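Local coordinates for small nuclear ribonucleoprotein homolog (Pyrobaculum aerophilum, PDB 1M5Q) that probably binds RNA, as Sm-like proteins generally do, and assembles into a toroidal 14-mer that binds cadmium ions in the crystal, at residues H[26-31]-H[35-40]; H[71-76]-H[123-128]. One frame throughout, in Å; residues are numbered along the deposited sequence.

How the contacts relate
Contact 1 (26-31 with 35-40) and contact 2 (71-76 with 123-128) sit in the two halves of an augmented Sm-like chain, on opposite sides of its centre. Their centres lie about 27 Å apart and their nearest atoms about 11 Å, so neither touches the other. Contact 1 belongs to the five-stranded Sm sheet and carries a cadmium ion on His-28; contact 2 packs two helices of the C-terminal half and holds no metal. The 14-mer brings the halves together: Glu-79 of a neighbouring subunit, from the helix corresponding to that of 71-76 in contact 2, packs against His-28 of contact 1.

Contact 1: residues H[26-31]-H[35-40]; sequences VLHAVD and NIVLAN. With CD (cadmium ion), chain B.
Val-26 and Ala-39 open a twisted antiparallel beta hairpin of the Sm fold, whose strands 22-30 and 36-42 are broken in register by a classic beta bulge. Backbone bonds come first. Val-26 and Ala-39 form a hydrogen-bonded pair, with Ala-39 N 2.8 Å from Val-26 O. At the bulge His-28 N (2.9 Å) and Ala-29 N (3.2 Å) both donate to Val-37 O from the same face of its carbonyl plane, while Val-37 N returns a bond to Ala-29 O. Apolar contacts follow: the Leu-27 and Ile-36 side chains cross at about a right angle, Leu-27 CD1 meeting Ile-36 CG2, and Ile-36 CD1 lies alongside both methyls of Val-30, where Leu-5 also packs. The bulge turns His-28 toward strand 36-38, its CD2 meeting Val-37 CG1 at 3.7 Å. Its NE2 binds the cadmium ion at 2.4 Å, alongside two waters and one ligand atom from outside the segments; its ND1 is hydrogen-bonded to a glycerol, probably from the crystallisation liquor. Near the turn, Asp-31 grips Asn-35 twice. Asp-31 CG stands between backbone N and carbonyl carbon (chi1 64°), bringing OD1 to Asn-35 N at 2.8 Å; Asn-35 OD1 is taken by Tyr-56 N, and Asn-35 ND2 meets the syn lone pair of Asp-31 OD2 at 3.0 Å.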
# COMPACT_ATOMS: atom_id res chain seq x y z
N VAL H 26 -10.74 14.66 25.11
CA VAL H 26 -10.99 15.84 24.33
C VAL H 26 -10.22 15.73 23.01
O VAL H 26 -9.03 15.40 22.99
CB VAL H 26 -10.58 17.15 25.11
CG1 VAL H 26 -10.77 18.36 24.20
CG2 VAL H 26 -11.48 17.35 26.36
N LEU H 27 -10.92 15.95 21.90
CA LEU H 27 -10.27 15.92 20.59
C LEU H 27 -9.36 17.13 20.52
O LEU H 27 -9.81 18.29 20.45
CB LEU H 27 -11.33 15.98 19.48
CG LEU H 27 -10.71 16.02 18.08
CD1 LEU H 27 -9.94 14.71 17.89
CD2 LEU H 27 -11.80 16.16 17.01
N HIS H 28 -8.08 16.86 20.52
CA HIS H 28 -7.02 17.85 20.49
C HIS H 28 -6.44 18.19 19.08
O HIS H 28 -6.11 19.34 18.81
CB HIS H 28 -5.90 17.33 21.38
CG HIS H 28 -4.84 18.32 21.67
ND1 HIS H 28 -5.05 19.43 22.47
CD2 HIS H 28 -3.55 18.39 21.26
CE1 HIS H 28 -3.94 20.14 22.53
NE2 HIS H 28 -3.02 19.53 21.82
N ALA H 29 -6.27 17.20 18.22
CA ALA H 29 -5.73 17.45 16.88
C ALA H 29 -6.13 16.35 15.94
O ALA H 29 -6.25 15.18 16.35
CB ALA H 29 -4.18 17.54 16.91
N VAL H 30 -6.33 16.69 14.67
CA VAL H 30 -6.67 15.65 13.71
C VAL H 30 -5.92 16.05 12.45
O VAL H 30 -5.93 17.23 12.12
CB VAL H 30 -8.15 15.66 13.34
CG1 VAL H 30 -8.46 14.53 12.36
CG2 VAL H 30 -9.01 15.49 14.58
N ASP H 31 -5.28 15.12 11.77
CA ASP H 31 -4.63 15.51 10.51
C ASP H 31 -5.31 14.87 9.29
O ASP H 31 -6.29 14.12 9.43
CB ASP H 31 -3.13 15.21 10.53
CG ASP H 31 -2.80 13.73 10.63
OD1 ASP H 31 -3.69 12.88 10.42
OD2 ASP H 31 -1.59 13.41 10.92
N ASN H 35 -4.82 10.70 11.82
CA ASN H 35 -4.12 10.38 13.06
C ASN H 35 -4.90 11.30 14.00
O ASN H 35 -5.37 12.38 13.60
CB ASN H 35 -2.65 10.84 13.06
CG ASN H 35 -1.78 9.93 12.20
OD1 ASN H 35 -1.81 8.67 12.31
ND2 ASN H 35 -1.03 10.54 11.33
N ILE H 36 -4.96 10.94 15.25
CA ILE H 36 -5.74 11.73 16.21
C ILE H 36 -4.94 11.95 17.47
O ILE H 36 -4.27 11.02 17.91
CB ILE H 36 -6.98 10.92 16.69
CG1 ILE H 36 -7.89 10.55 15.49
CG2 ILE H 36 -7.71 11.72 17.84
CD1 ILE H 36 -8.54 11.75 14.93
N VAL H 37 -4.98 13.16 18.03
CA VAL H 37 -4.37 13.39 19.35
C VAL H 37 -5.56 13.69 20.30
O VAL H 37 -6.44 14.50 19.94
CB VAL H 37 -3.40 14.61 19.38
CG1 VAL H 37 -2.79 14.75 20.84
CG2 VAL H 37 -2.26 14.40 18.36
N LEU H 38 -5.63 13.00 21.44
CA LEU H 38 -6.65 13.27 22.46
C LEU H 38 -5.99 13.87 23.70
O LEU H 38 -4.85 13.47 24.06
CB LEU H 38 -7.37 12.00 22.94
CG LEU H 38 -8.12 11.13 21.95
CD1 LEU H 38 -8.80 10.01 22.72
CD2 LEU H 38 -9.16 11.98 21.15
N ALA H 39 -6.71 14.78 24.36
CA ALA H 39 -6.23 15.46 25.58
C ALA H 39 -6.97 14.88 26.78
O ALA H 39 -8.19 14.60 26.69
CB ALA H 39 -6.49 16.95 25.54
N ASN H 40 -6.23 14.68 27.86
CA ASN H 40 -6.80 14.15 29.12
C ASN H 40 -7.77 13.03 28.82
O ASN H 40 -8.98 13.09 29.08
CB ASN H 40 -7.50 15.30 29.85
CG ASN H 40 -6.49 16.36 30.32
OD1 ASN H 40 -5.53 16.02 30.99
ND2 ASN H 40 -6.68 17.63 29.94
CD CD B . -0.85 20.21 21.08
O HOH W 1 -0.04 17.84 20.92
O HOH W 2 -1.75 22.57 21.54

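Contact 2: residues H[71-76]-H[123-128]; sequences MREFAK and EEFLKR
Phe-125 reaches from helix 113-127 onto helix 71-81, and its ring makes nearly all of this contact. The closest approach is to backbone: Phe-125 CZ lies 3.5 Å from Phe-74 CA. Beside it, Phe-125 CE1 meets Phe-74 CD1 at 3.8 Å. The two rings are inclined by 44° with centroids 5.7 Å apart, an oblique aromatic pair. On another part of the rim, Glu-73 CG comes to the edge of the Phe-125 ring, near its plane, 3.7 Å from CE2. There the acidic residue touches with its aliphatic part: CG is trans to the backbone N (chi1 178°) and the chain then bends at chi2, turning the carboxylate off the line of the chain.

One face of the Phe-125 ring is met by the guanidinium of Arg-128, whose NH1 stands 3.7 Å above the ring plane, offset toward the rim. Arg-128 NH2 is hydrogen-bonded to Gln-77 OE1, which ties Arg-128 to helix 71-81. Behind this shell, Ile-69 touches both phenylalanines, and Phe-74 also packs on Leu-121 and Phe-122. Two residues before and two after Phe-125, Glu-123 and Lys-127 form salt bridges to Arg-102 and Asp-99 of a neighbouring subunit. The contact is thus helix-helix packing through two phenylalanines in the Lsm C-terminal region, a mixed alpha/beta addition to the Sm fold: helices 71-81 and 113-127 pack against each other, and Phe-74 also reaches Val-103 of the small antiparallel sheet 86-109.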
# COMPACT_ATOMS: atom_id res chain seq x y z
N MSE H 71 -34.65 19.42 23.12
CA MSE H 71 -35.25 20.65 22.66
C MSE H 71 -36.47 21.10 23.45
O MSE H 71 -36.74 22.30 23.51
CB MSE H 71 -35.60 20.56 21.16
CG MSE H 71 -34.36 20.37 20.30
SE MSE H 71 -32.97 21.65 20.69
CE MSE H 71 -33.75 23.13 19.77
N ARG H 72 -37.21 20.15 24.01
CA ARG H 72 -38.38 20.50 24.83
C ARG H 72 -37.87 21.20 26.06
O ARG H 72 -38.44 22.18 26.49
CB ARG H 72 -39.19 19.25 25.23
CG ARG H 72 -40.10 18.73 24.13
CD ARG H 72 -41.12 17.74 24.69
NE ARG H 72 -41.04 16.44 24.04
CZ ARG H 72 -41.78 16.09 23.00
NH1 ARG H 72 -42.67 16.95 22.52
NH2 ARG H 72 -41.61 14.91 22.42
N GLU H 73 -36.78 20.72 26.64
CA GLU H 73 -36.22 21.39 27.81
C GLU H 73 -35.68 22.77 27.37
O GLU H 73 -35.86 23.76 28.06
CB GLU H 73 -35.12 20.55 28.42
CG GLU H 73 -34.47 21.21 29.62
CD GLU H 73 -35.44 21.35 30.81
OE1 GLU H 73 -36.18 20.38 31.13
OE2 GLU H 73 -35.45 22.42 31.43
N PHE H 74 -35.04 22.83 26.20
CA PHE H 74 -34.56 24.11 25.70
C PHE H 74 -35.72 25.12 25.59
O PHE H 74 -35.58 26.29 25.91
CB PHE H 74 -33.91 23.97 24.30
CG PHE H 74 -33.36 25.30 23.73
CD1 PHE H 74 -32.07 25.70 24.00
CD2 PHE H 74 -34.14 26.13 22.93
CE1 PHE H 74 -31.54 26.92 23.51
CE2 PHE H 74 -33.63 27.35 22.42
CZ PHE H 74 -32.31 27.74 22.72
N ALA H 75 -36.85 24.66 25.06
CA ALA H 75 -38.01 25.51 24.88
C ALA H 75 -38.49 25.99 26.27
O ALA H 75 -38.77 27.18 26.48
CB ALA H 75 -39.08 24.75 24.15
N LYS H 76 -38.54 25.06 27.22
CA LYS H 76 -38.94 25.39 28.57
C LYS H 76 -38.08 26.52 29.11
O LYS H 76 -38.56 27.53 29.60
CB LYS H 76 -38.82 24.15 29.46
CG LYS H 76 -39.25 24.35 30.93
CD LYS H 76 -39.22 23.02 31.70
CE LYS H 76 -39.66 23.19 33.15
NZ LYS H 76 -39.68 21.87 33.86
N GLU H 123 -25.49 27.30 24.33
CA GLU H 123 -24.16 27.02 24.86
C GLU H 123 -24.20 26.67 26.32
O GLU H 123 -23.38 25.89 26.80
CB GLU H 123 -23.22 28.20 24.61
CG GLU H 123 -22.84 28.35 23.15
CD GLU H 123 -22.56 29.80 22.78
OE1 GLU H 123 -22.23 30.60 23.69
OE2 GLU H 123 -22.67 30.14 21.57
N GLU H 124 -25.16 27.20 27.06
CA GLU H 124 -25.22 26.85 28.47
C GLU H 124 -25.59 25.36 28.59
O GLU H 124 -25.04 24.64 29.45
CB GLU H 124 -26.22 27.77 29.17
CG GLU H 124 -25.76 28.19 30.54
CD GLU H 124 -24.29 28.59 30.59
OE1 GLU H 124 -23.87 29.56 29.89
OE2 GLU H 124 -23.55 27.94 31.36
N PHE H 125 -26.47 24.87 27.72
CA PHE H 125 -26.79 23.43 27.72
C PHE H 125 -25.53 22.63 27.33
O PHE H 125 -25.22 21.61 27.96
CB PHE H 125 -27.89 23.06 26.70
CG PHE H 125 -29.28 23.33 27.17
CD1 PHE H 125 -29.79 24.61 27.16
CD2 PHE H 125 -30.09 22.29 27.61
CE1 PHE H 125 -31.13 24.86 27.60
CE2 PHE H 125 -31.41 22.52 28.05
CZ PHE H 125 -31.93 23.81 28.04
N LEU H 126 -24.80 23.06 26.30
CA LEU H 126 -23.59 22.34 25.88
C LEU H 126 -22.53 22.30 26.96
O LEU H 126 -21.73 21.38 27.00
CB LEU H 126 -22.97 22.96 24.62
CG LEU H 126 -23.89 23.08 23.41
CD1 LEU H 126 -23.11 23.64 22.24
CD2 LEU H 126 -24.47 21.73 23.07
N LYS H 127 -22.48 23.31 27.83
CA LYS H 127 -21.49 23.31 28.88
C LYS H 127 -21.87 22.38 30.05
O LYS H 127 -20.98 21.98 30.82
CB LYS H 127 -21.25 24.73 29.39
CG LYS H 127 -20.56 25.63 28.40
CD LYS H 127 -20.09 26.96 29.02
CE LYS H 127 -21.21 27.91 29.35
NZ LYS H 127 -20.72 29.14 30.08
N ARG H 128 -23.14 22.00 30.17
CA ARG H 128 -23.59 21.12 31.27
C ARG H 128 -23.05 19.71 31.12
O ARG H 128 -22.33 19.26 32.05
CB ARG H 128 -25.13 21.07 31.35
CG ARG H 128 -25.79 22.45 31.56
CD ARG H 128 -27.37 22.45 31.55
NE ARG H 128 -27.84 23.84 31.50
CZ ARG H 128 -29.11 24.25 31.44
NH1 ARG H 128 -30.10 23.37 31.42
NH2 ARG H 128 -29.37 25.55 31.36